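Local atomic coordinates of Mgp-operon protein 3 (Mycoplasma pneumoniae, PDB entry 6RJ1), a protein that probably takes part in attaching the bacterium to host cells, as a membrane-anchored extracellular protein with an MgpC adhesin family region. Residues N183-A186 and Q187-H191; L513-D517 and D518-D522; A570-N574 and Q575-W579; Y638-S642 and D643-T647. One frame throughout, in Å; residues are numbered along the deposited sequence.

Interaction 1 of 4, residues N183-A186 and Q187-H191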
loop_
_atom_site.group_PDB
_atom_site.type_symbol
_atom_site.label_atom_id
_atom_site.label_comp_id
_atom_site.label_asym_id
_atom_site.label_seq_id
_atom_site.Cartn_x
_atom_site.Cartn_y
_atom_site.Cartn_z
ATOM N N ASN A 183 2.565 0.580 24.228
ATOM C CA ASN A 183 1.725 1.773 24.232
ATOM C C ASN A 183 2.445 3.017 24.726
ATOM O O ASN A 183 3.220 2.962 25.686
ATOM C CB ASN A 183 0.487 1.552 25.103
ATOM C CG ASN A 183 -0.735 1.074 24.387
ATOM O OD1 ASN A 183 -0.919 1.252 23.173
ATOM N ND2 ASN A 183 -1.619 0.481 25.155
ATOM N N GLY A 184 2.144 4.128 24.071
ATOM C CA GLY A 184 2.638 5.438 24.444
ATOM C C GLY A 184 1.926 5.940 25.686
ATOM O O GLY A 184 1.009 5.288 26.200
ATOM N N VAL A 185 2.356 7.096 26.181
ATOM C CA VAL A 185 1.828 7.755 27.369
ATOM C C VAL A 185 0.363 8.226 27.160
ATOM O O VAL A 185 -0.004 8.542 26.036
ATOM C CB VAL A 185 2.831 8.877 27.756
ATOM C CG1 VAL A 185 2.175 10.049 28.461
ATOM C CG2 VAL A 185 3.963 8.310 28.602
ATOM N N ALA A 186 -0.480 8.202 28.222
ATOM C CA ALA A 186 -1.880 8.640 28.173
ATOM C C ALA A 186 -1.938 10.152 27.976
ATOM O O ALA A 186 -1.036 10.847 28.437
ATOM C CB ALA A 186 -2.582 8.263 29.460
ATOM N N GLN A 187 -2.984 10.674 27.320
ATOM C CA GLN A 187 -3.051 12.117 27.079
ATOM C C GLN A 187 -3.171 12.970 28.365
ATOM O O GLN A 187 -2.695 14.100 28.332
ATOM C CB GLN A 187 -4.110 12.500 26.027
ATOM C CG GLN A 187 -5.565 12.279 26.382
ATOM C CD GLN A 187 -6.488 12.884 25.344
ATOM O OE1 GLN A 187 -6.092 13.675 24.465
ATOM N NE2 GLN A 187 -7.756 12.524 25.420
ATOM N N ASP A 188 -3.689 12.429 29.502
ATOM C CA ASP A 188 -3.761 13.208 30.764
ATOM C C ASP A 188 -2.378 13.498 31.348
ATOM O O ASP A 188 -2.177 14.563 31.920
ATOM C CB ASP A 188 -4.695 12.570 31.817
ATOM C CG ASP A 188 -4.341 11.172 32.321
ATOM O OD1 ASP A 188 -3.517 10.488 31.667
ATOM O OD2 ASP A 188 -4.909 10.754 33.353
ATOM N N THR A 189 -1.423 12.562 31.165
ATOM C CA THR A 189 -0.026 12.688 31.604
ATOM C C THR A 189 0.680 13.733 30.726
ATOM O O THR A 189 1.449 14.538 31.238
ATOM C CB THR A 189 0.674 11.309 31.563
ATOM O OG1 THR A 189 -0.041 10.389 32.388
ATOM C CG2 THR A 189 2.131 11.364 32.012
ATOM N N VAL A 190 0.403 13.722 29.412
ATOM C CA VAL A 190 0.987 14.661 28.451
ATOM C C VAL A 190 0.694 16.127 28.821
ATOM O O VAL A 190 1.617 16.945 28.844
ATOM C CB VAL A 190 0.569 14.324 26.989
ATOM C CG1 VAL A 190 0.900 15.458 26.020
ATOM C CG2 VAL A 190 1.201 13.018 26.522
ATOM N N HIS A 191 -0.569 16.438 29.142
ATOM C CA HIS A 191 -0.996 17.806 29.410
ATOM C C HIS A 191 -0.960 18.240 30.856
ATOM O O HIS A 191 -0.895 19.443 31.109
ATOM C CB HIS A 191 -2.390 18.043 28.824
ATOM C CG HIS A 191 -2.429 17.883 27.335
ATOM N ND1 HIS A 191 -3.013 16.779 26.747
ATOM C CD2 HIS A 191 -1.911 18.677 26.367
ATOM C CE1 HIS A 191 -2.862 16.948 25.447
ATOM N NE2 HIS A 191 -2.206 18.078 25.171
#

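Interaction 2 of 4, residues L513-D517 and D518-D522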
loop_
_atom_site.group_PDB
_atom_site.type_symbol
_atom_site.label_atom_id
_atom_site.label_comp_id
_atom_site.label_asym_id
_atom_site.label_seq_id
_atom_site.Cartn_x
_atom_site.Cartn_y
_atom_site.Cartn_z
ATOM N N LEU A 513 -0.361 13.692 10.800
ATOM C CA LEU A 513 0.947 13.770 10.142
ATOM C C LEU A 513 1.999 14.385 11.039
ATOM O O LEU A 513 3.177 14.059 10.920
ATOM C CB LEU A 513 0.885 14.520 8.796
ATOM C CG LEU A 513 0.179 13.830 7.606
ATOM C CD1 LEU A 513 0.024 14.785 6.439
ATOM C CD2 LEU A 513 0.937 12.603 7.126
ATOM N N GLY A 514 1.574 15.269 11.931
ATOM C CA GLY A 514 2.474 15.933 12.860
ATOM C C GLY A 514 1.886 17.160 13.514
ATOM O O GLY A 514 0.695 17.452 13.364
ATOM N N PHE A 515 2.741 17.889 14.233
ATOM C CA PHE A 515 2.378 19.093 14.966
ATOM C C PHE A 515 2.625 20.383 14.181
ATOM O O PHE A 515 3.703 20.603 13.621
ATOM C CB PHE A 515 3.094 19.118 16.327
ATOM C CG PHE A 515 2.860 20.341 17.175
ATOM C CD1 PHE A 515 1.712 20.461 17.953
ATOM C CD2 PHE A 515 3.806 21.359 17.228
ATOM C CE1 PHE A 515 1.500 21.589 18.747
ATOM C CE2 PHE A 515 3.594 22.490 18.025
ATOM C CZ PHE A 515 2.449 22.589 18.789
ATOM N N LYS A 516 1.618 21.247 14.197
ATOM C CA LYS A 516 1.643 22.552 13.563
ATOM C C LYS A 516 0.985 23.573 14.507
ATOM O O LYS A 516 -0.095 23.313 15.055
ATOM C CB LYS A 516 0.922 22.493 12.208
ATOM C CG LYS A 516 1.134 23.718 11.351
ATOM C CD LYS A 516 0.424 23.583 10.013
ATOM C CE LYS A 516 1.047 24.495 8.975
ATOM N NZ LYS A 516 0.762 25.935 9.215
ATOM N N ASP A 517 1.666 24.709 14.731
ATOM C CA ASP A 517 1.172 25.814 15.548
ATOM C C ASP A 517 1.812 27.113 15.107
ATOM O O ASP A 517 2.974 27.109 14.699
ATOM C CB ASP A 517 1.395 25.575 17.054
ATOM C CG ASP A 517 0.601 26.505 17.967
ATOM O OD1 ASP A 517 -0.363 27.144 17.482
ATOM O OD2 ASP A 517 0.942 26.593 19.159
ATOM N N ASP A 518 1.054 28.219 15.179
ATOM C CA ASP A 518 1.536 29.548 14.796
ATOM C C ASP A 518 2.748 29.984 15.633
ATOM O O ASP A 518 3.638 30.650 15.109
ATOM C CB ASP A 518 0.411 30.594 14.914
ATOM C CG ASP A 518 -0.725 30.475 13.903
ATOM O OD1 ASP A 518 -0.439 30.190 12.712
ATOM O OD2 ASP A 518 -1.896 30.703 14.295
ATOM N N SER A 519 2.779 29.593 16.928
ATOM C CA SER A 519 3.852 29.895 17.886
ATOM C C SER A 519 5.130 29.096 17.627
ATOM O O SER A 519 6.180 29.460 18.141
ATOM C CB SER A 519 3.371 29.655 19.315
ATOM O OG SER A 519 3.003 28.302 19.535
ATOM N N ASN A 520 5.042 28.003 16.860
ATOM C CA ASN A 520 6.205 27.178 16.572
ATOM C C ASN A 520 6.813 27.508 15.225
ATOM O O ASN A 520 6.117 27.560 14.210
ATOM C CB ASN A 520 5.871 25.684 16.677
ATOM C CG ASN A 520 7.070 24.769 16.805
ATOM O OD1 ASN A 520 8.003 24.777 15.988
ATOM N ND2 ASN A 520 7.064 23.933 17.822
ATOM N N SER A 521 8.131 27.726 15.229
ATOM C CA SER A 521 8.945 27.983 14.041
ATOM C C SER A 521 10.336 27.382 14.240
ATOM O O SER A 521 11.337 27.955 13.811
ATOM C CB SER A 521 8.985 29.474 13.691
ATOM O OG SER A 521 9.136 30.318 14.820
ATOM N N ASP A 522 10.381 26.207 14.901
ATOM C CA ASP A 522 11.604 25.468 15.179
ATOM C C ASP A 522 11.889 24.561 13.991
ATOM O O ASP A 522 11.018 23.791 13.574
ATOM C CB ASP A 522 11.447 24.653 16.477
ATOM C CG ASP A 522 12.756 24.287 17.151
ATOM O OD1 ASP A 522 13.628 23.673 16.479
ATOM O OD2 ASP A 522 12.908 24.596 18.354
#

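Interaction 3 of 4, residues A570-N574 and Q575-W579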
loop_
_atom_site.group_PDB
_atom_site.type_symbol
_atom_site.label_atom_id
_atom_site.label_comp_id
_atom_site.label_asym_id
_atom_site.label_seq_id
_atom_site.Cartn_x
_atom_site.Cartn_y
_atom_site.Cartn_z
ATOM N N ALA A 570 10.973 13.328 29.289
ATOM C CA ALA A 570 9.809 13.917 28.613
ATOM C C ALA A 570 8.738 12.847 28.409
ATOM O O ALA A 570 9.065 11.675 28.184
ATOM C CB ALA A 570 10.207 14.532 27.277
ATOM N N SER A 571 7.465 13.251 28.548
ATOM C CA SER A 571 6.294 12.388 28.442
ATOM C C SER A 571 6.308 11.560 27.172
ATOM O O SER A 571 6.235 10.333 27.249
ATOM C CB SER A 571 5.015 13.219 28.514
ATOM O OG SER A 571 4.143 12.732 29.522
ATOM N N THR A 572 6.464 12.228 26.013
ATOM C CA THR A 572 6.437 11.585 24.705
ATOM C C THR A 572 7.843 11.330 24.130
ATOM O O THR A 572 7.982 11.150 22.919
ATOM C CB THR A 572 5.521 12.370 23.759
ATOM O OG1 THR A 572 5.918 13.738 23.730
ATOM C CG2 THR A 572 4.065 12.276 24.165
ATOM N N TYR A 573 8.868 11.248 25.001
ATOM C CA TYR A 573 10.247 10.962 24.597
ATOM C C TYR A 573 10.356 9.547 24.058
ATOM O O TYR A 573 9.835 8.625 24.686
ATOM C CB TYR A 573 11.214 11.161 25.780
ATOM C CG TYR A 573 12.586 10.539 25.605
ATOM C CD1 TYR A 573 13.552 11.142 24.800
ATOM C CD2 TYR A 573 12.929 9.362 26.265
ATOM C CE1 TYR A 573 14.819 10.577 24.644
ATOM C CE2 TYR A 573 14.194 8.789 26.118
ATOM C CZ TYR A 573 15.136 9.400 25.307
ATOM O OH TYR A 573 16.380 8.828 25.165
ATOM N N ASN A 574 11.036 9.379 22.900
ATOM C CA ASN A 574 11.282 8.098 22.221
ATOM C C ASN A 574 9.974 7.423 21.767
ATOM O O ASN A 574 9.909 6.192 21.688
ATOM C CB ASN A 574 12.132 7.154 23.121
ATOM C CG ASN A 574 13.354 6.513 22.503
ATOM O OD1 ASN A 574 13.534 6.457 21.282
ATOM N ND2 ASN A 574 14.220 5.984 23.357
ATOM N N GLN A 575 8.935 8.219 21.456
ATOM C CA GLN A 575 7.669 7.648 21.017
ATOM C C GLN A 575 7.075 8.346 19.786
ATOM O O GLN A 575 7.363 9.519 19.520
ATOM C CB GLN A 575 6.642 7.562 22.176
ATOM C CG GLN A 575 5.691 8.747 22.316
ATOM C CD GLN A 575 4.441 8.406 23.085
ATOM O OE1 GLN A 575 4.459 8.209 24.304
ATOM N NE2 GLN A 575 3.319 8.356 22.396
ATOM N N ALA A 576 6.259 7.581 19.033
ATOM C CA ALA A 576 5.527 8.060 17.873
ATOM C C ALA A 576 4.197 8.605 18.388
ATOM O O ALA A 576 3.727 8.170 19.438
ATOM C CB ALA A 576 5.287 6.928 16.893
ATOM N N LEU A 577 3.616 9.578 17.682
ATOM C CA LEU A 577 2.362 10.190 18.091
ATOM C C LEU A 577 1.260 9.843 17.106
ATOM O O LEU A 577 1.186 10.402 16.010
ATOM C CB LEU A 577 2.523 11.705 18.294
ATOM C CG LEU A 577 3.626 12.126 19.262
ATOM C CD1 LEU A 577 4.120 13.495 18.945
ATOM C CD2 LEU A 577 3.168 12.036 20.684
ATOM N N ALA A 578 0.438 8.853 17.496
ATOM C CA ALA A 578 -0.657 8.291 16.710
ATOM C C ALA A 578 -1.790 7.882 17.632
ATOM O O ALA A 578 -1.543 7.475 18.765
ATOM C CB ALA A 578 -0.163 7.074 15.945
ATOM N N TRP A 579 -3.033 7.971 17.154
ATOM C CA TRP A 579 -4.195 7.602 17.958
ATOM C C TRP A 579 -5.344 7.099 17.093
ATOM O O TRP A 579 -5.408 7.414 15.895
ATOM C CB TRP A 579 -4.652 8.788 18.831
ATOM C CG TRP A 579 -4.994 10.007 18.028
ATOM C CD1 TRP A 579 -6.190 10.290 17.437
ATOM C CD2 TRP A 579 -4.095 11.058 17.648
ATOM N NE1 TRP A 579 -6.091 11.447 16.705
ATOM C CE2 TRP A 579 -4.815 11.942 16.818
ATOM C CE3 TRP A 579 -2.741 11.333 17.918
ATOM C CZ2 TRP A 579 -4.240 13.106 16.291
ATOM C CZ3 TRP A 579 -2.164 12.462 17.359
ATOM C CH2 TRP A 579 -2.917 13.350 16.584
#

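Interaction 4 of 4, residues Y638-S642 and D643-T647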
loop_
_atom_site.group_PDB
_atom_site.type_symbol
_atom_site.label_atom_id
_atom_site.label_comp_id
_atom_site.label_asym_id
_atom_site.label_seq_id
_atom_site.Cartn_x
_atom_site.Cartn_y
_atom_site.Cartn_z
ATOM N N TYR A 638 -3.923 17.962 19.747
ATOM C CA TYR A 638 -2.675 17.233 19.494
ATOM C C TYR A 638 -1.891 16.957 20.806
ATOM O O TYR A 638 -1.823 17.843 21.654
ATOM C CB TYR A 638 -1.792 17.990 18.464
ATOM C CG TYR A 638 -0.676 17.146 17.889
ATOM C CD1 TYR A 638 -0.890 16.334 16.783
ATOM C CD2 TYR A 638 0.576 17.109 18.491
ATOM C CE1 TYR A 638 0.115 15.499 16.290
ATOM C CE2 TYR A 638 1.581 16.261 18.022
ATOM C CZ TYR A 638 1.352 15.472 16.912
ATOM O OH TYR A 638 2.356 14.673 16.431
ATOM N N PRO A 639 -1.283 15.749 20.967
ATOM C CA PRO A 639 -0.547 15.440 22.215
ATOM C C PRO A 639 0.791 16.168 22.430
ATOM O O PRO A 639 1.855 15.539 22.454
ATOM C CB PRO A 639 -0.352 13.923 22.132
ATOM C CG PRO A 639 -0.332 13.630 20.678
ATOM C CD PRO A 639 -1.330 14.574 20.074
ATOM N N VAL A 640 0.729 17.496 22.622
ATOM C CA VAL A 640 1.852 18.393 22.925
ATOM C C VAL A 640 1.347 19.376 23.989
ATOM O O VAL A 640 0.361 20.087 23.734
ATOM C CB VAL A 640 2.424 19.123 21.672
ATOM C CG1 VAL A 640 3.350 20.277 22.061
ATOM C CG2 VAL A 640 3.150 18.154 20.748
ATOM N N LYS A 641 2.005 19.393 25.186
ATOM C CA LYS A 641 1.664 20.275 26.316
ATOM C C LYS A 641 1.740 21.738 25.877
ATOM O O LYS A 641 2.690 22.122 25.196
ATOM C CB LYS A 641 2.592 20.018 27.517
ATOM C CG LYS A 641 1.938 20.346 28.855
ATOM C CD LYS A 641 2.942 20.514 29.991
ATOM C CE LYS A 641 3.138 19.269 30.820
ATOM N NZ LYS A 641 4.268 19.427 31.768
ATOM N N SER A 642 0.720 22.538 26.238
ATOM C CA SER A 642 0.582 23.959 25.888
ATOM C C SER A 642 1.876 24.780 26.013
ATOM O O SER A 642 2.198 25.531 25.089
ATOM C CB SER A 642 -0.543 24.607 26.692
ATOM O OG SER A 642 -1.314 25.477 25.879
ATOM N N ASP A 643 2.625 24.624 27.136
ATOM C CA ASP A 643 3.883 25.340 27.371
ATOM C C ASP A 643 5.019 24.901 26.426
ATOM O O ASP A 643 5.948 25.678 26.197
ATOM C CB ASP A 643 4.304 25.256 28.854
ATOM C CG ASP A 643 4.830 23.921 29.364
ATOM O OD1 ASP A 643 4.753 22.923 28.616
ATOM O OD2 ASP A 643 5.327 23.879 30.513
ATOM N N GLN A 644 4.940 23.667 25.873
ATOM C CA GLN A 644 5.938 23.122 24.948
ATOM C C GLN A 644 5.618 23.357 23.459
ATOM O O GLN A 644 6.407 22.951 22.603
ATOM C CB GLN A 644 6.166 21.625 25.210
ATOM C CG GLN A 644 7.475 21.322 25.918
ATOM C CD GLN A 644 7.292 21.309 27.411
ATOM O OE1 GLN A 644 6.964 20.281 28.008
ATOM N NE2 GLN A 644 7.491 22.454 28.048
ATOM N N LYS A 645 4.483 24.016 23.153
ATOM C CA LYS A 645 4.039 24.264 21.777
ATOM C C LYS A 645 5.039 25.078 20.930
ATOM O O LYS A 645 5.242 24.756 19.766
ATOM C CB LYS A 645 2.639 24.900 21.742
ATOM C CG LYS A 645 1.534 23.931 22.147
ATOM C CD LYS A 645 0.222 24.159 21.410
ATOM C CE LYS A 645 -0.703 25.132 22.111
ATOM N NZ LYS A 645 -2.094 25.044 21.592
ATOM N N ALA A 646 5.665 26.105 21.508
ATOM C CA ALA A 646 6.626 26.948 20.795
ATOM C C ALA A 646 7.980 26.267 20.562
ATOM O O ALA A 646 8.672 26.599 19.602
ATOM C CB ALA A 646 6.821 28.251 21.545
ATOM N N THR A 647 8.345 25.315 21.435
ATOM C CA THR A 647 9.637 24.626 21.429
ATOM C C THR A 647 9.580 23.149 20.944
ATOM O O THR A 647 10.622 22.489 20.891
ATOM C CB THR A 647 10.271 24.766 22.835
ATOM O OG1 THR A 647 11.641 24.361 22.786
ATOM C CG2 THR A 647 9.514 23.995 23.928
#

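Interaction 1 of 4, residues N183-A186 and Q187-H191
Val-185 touches the following helical turn through one methyl group, CG1, which sits 3.7 Å from Thr-189 CB and 3.7 Å from Val-190 CG2. With chi1 at 151°, CG1 stands roughly opposite the backbone N, and this carries it forward over the start of the helix; the side chain crosses that of Thr-189 at about a right angle. The two partners differ in burial: Val-190 is buried, and its other methyl, CG1, lies over the centre of the His-191 ring, whereas Val-185, Ala-186 and Thr-189 all keep part of their surface exposed.

Ala-186 is the N-cap of helix 187-192, and its carbonyl oxygen starts the helical bonding pattern. It receives two weak bonds, from Thr-189 N at 3.2 Å and from Val-190 N at 3.4 Å, the second being the straighter (158° at the hydrogen, against 130°). A methyl at the cap carries no acceptor, but Gln-187 and Asp-188 have backbone hydrogen bonds with Ala-217 and Pro-215. The nearest acidic side chain in this turn is that of Asp-188, whose OD1 lies 3.3 Å from Ala-186 CB, while its OD2 forms a salt bridge with Lys-216. A carboxylate at the start of a helix would be expected to gain from the helix dipole. The other polar ends are also engaged by neighbouring parts of the chain: Thr-189 OG1 bonds to Glu-197 OE2, and Gln-187 NE2 to Gly-214 O. Deeper in the turn, His-191 ND1 makes a weak 3.1 Å bond to Gln-187 O, the oxygen that also accepts from His-191 N.

Interaction 2 of 4, residues L513-D517 and D518-D522
Asp-517 opens a turn and grips its next two residues through both carboxylate oxygens. Ser-519 OG donates to Asp-517 OD2 at 2.7 Å, approaching from well above the carboxylate plane (66° out of it). Asp-517 OD1 takes a weak bond from Asp-518 N at 2.9 Å, bent because donor and acceptor belong to adjacent residues. The serine hydroxyl can meet the acid because its OG is placed between its own backbone N and carbonyl carbon, which turns it back over the loop.

The backbone beneath these bonds is a type I beta turn from Asp-517 to Asn-520, closed by Asn-520 N to Asp-517 O at 3.1 Å. It lies in the surface loop between helix 503-511 and strand 538-546, within the MgpC adhesin region. Asn-520 then begins a second local motif, an Asx turn: its OD1 accepts from Asp-522 N at 3.0 Å, with a nearly straight N-H (170°). The same side chain faces Phe-515. Asn-520 ND2 comes to the ring edge, near its plane and 3.8 Å from Phe-515 CE2, and Asn-520 CB adds a contact of 4.1 Å to that carbon; ring and amide planes stand 71° apart.

Outside the turn, two backbone oxygens fix the asparagine amide, since Asn-520 ND2 donates to Lys-645 O and to Ala-648 O. Phe-515 is anchored by its own carbonyl, which accepts from the side-chain nitrogens of Asn-525 and Asn-527. Farther along, Asp-522 OD2 makes a salt bridge with Lys-649, while its OD1 accepts from Lys-524 N.

Interaction 3 of 4, residues A570-N574 and Q575-W579
Thr-572 and Gln-575 are the ends of a type II beta turn, closed by a weak bond from Gln-575 N to Thr-572 O at 3.4 Å. The turn overlaps a type I turn that runs from Ala-570 to Tyr-573 and is closed by Tyr-573 N to Ala-570 O at 3.2 Å. At the third position of the type II turn Asn-574 has positive phi (63°), as that turn type requires, and from Gln-575 the backbone becomes extended.

The double turn therefore delivers the chain into strand 575-577, which pairs antiparallel with strand 549-563 on one hand and with strand 220-222 on the other. Backbone bonds of Gln-575 with Asp-563 and of Ala-576 with Phe-221 record the two pairings, so the turns end the connection between two antiparallel neighbours, strands 549-563 and 575-577, of a mixed sheet.

Among the side chains, Gln-575 folds back on the turn: its CG lies 3.4 Å from Thr-572 O and its CD 4.0 Å from Thr-572 CG2. Its amide is held at both ends. Gln-575 NE2 donates to Ala-576 O, the carbonyl of the next residue, at 3.0 Å, with that oxygen in the plane of the amide (14° out of it), and OE1 accepts from Val-185 N. Thr-572 has its hydroxyl and methyl doing different work. OG1, set between backbone N and carbonyl carbon by a chi1 of 54°, bonds to Asp-563 OD2. CG2 meets Leu-577 CD2 at 3.6 Å, the two side chains crossing at about a right angle. Within the turn, Asn-574 CB lies 3.9 Å above one face of the Tyr-573 ring, offset toward its rim.

Interaction 4 of 4, residues Y638-S642 and D643-T647
Lys-641 O receives the shortest hydrogen bond across this contact, from Gln-644 N at 2.8 Å, and thereby closes a tight turn in the loop between strands 614-616 and 650-654. The donor stands above the carbonyl plane, 47° out of it, and so not on a lone pair. One residue on, Lys-645 N makes a weak bond to Ser-642 O at 3.4 Å, so two bonds of the same three-residue spacing follow each other along the chain. Just upstream, Pro-639 is the centre of an inverse gamma turn, in which Val-640 N bonds to Tyr-638 O. Val-640 and Lys-641, both extended, separate the two turned regions.

Side chains pack along this curl mostly by their aliphatic parts. Val-640 points toward the turn, its CG1 lying 4.1 Å from Lys-645 CG and at a similar distance from the Lys-645 backbone. Lys-641 passes obliquely by Asp-643: its CD is 3.3 Å from Asp-643 OD1, but a bend at chi3 (-96°) sends the ammonium onward, leaving NZ 4.7 Å from that oxygen. The pair is consequently no salt bridge, although the opposite charges may still attract at this range. Three of the touching residues, Ser-642, Asp-643 and Gln-644, are exposed, which fits a turn on the surface.

Lys-645 bends at chi2 and chi3 and runs back along Ser-642. Its CB and CG both lie 3.4 Å from Ser-642 O, and its CE is 3.8 Å from Ser-642 OG.

Overall arrangement
From the N terminus the four contacts follow in series, none enclosing or crossing another, and each closes a local turn. Interaction 1 starts helix 187-192 and meets interaction 3, whose double turn enters strand 575-577; their centres are about 8 Å apart. Interaction 2, in the loop after helix 503-511, rests on interaction 4, with centres about 9 Å apart. Interaction 4, in the loop before strand 650-654, is the shared neighbour: Pro-639 and Tyr-638 pack on Leu-577 and Trp-579 of interaction 3, and Val-190 and His-191 of interaction 1 also touch its first segment. Interaction 2 touches neither 1 nor 3. Together they join helix, sheet and surface loops on one side of the molecule.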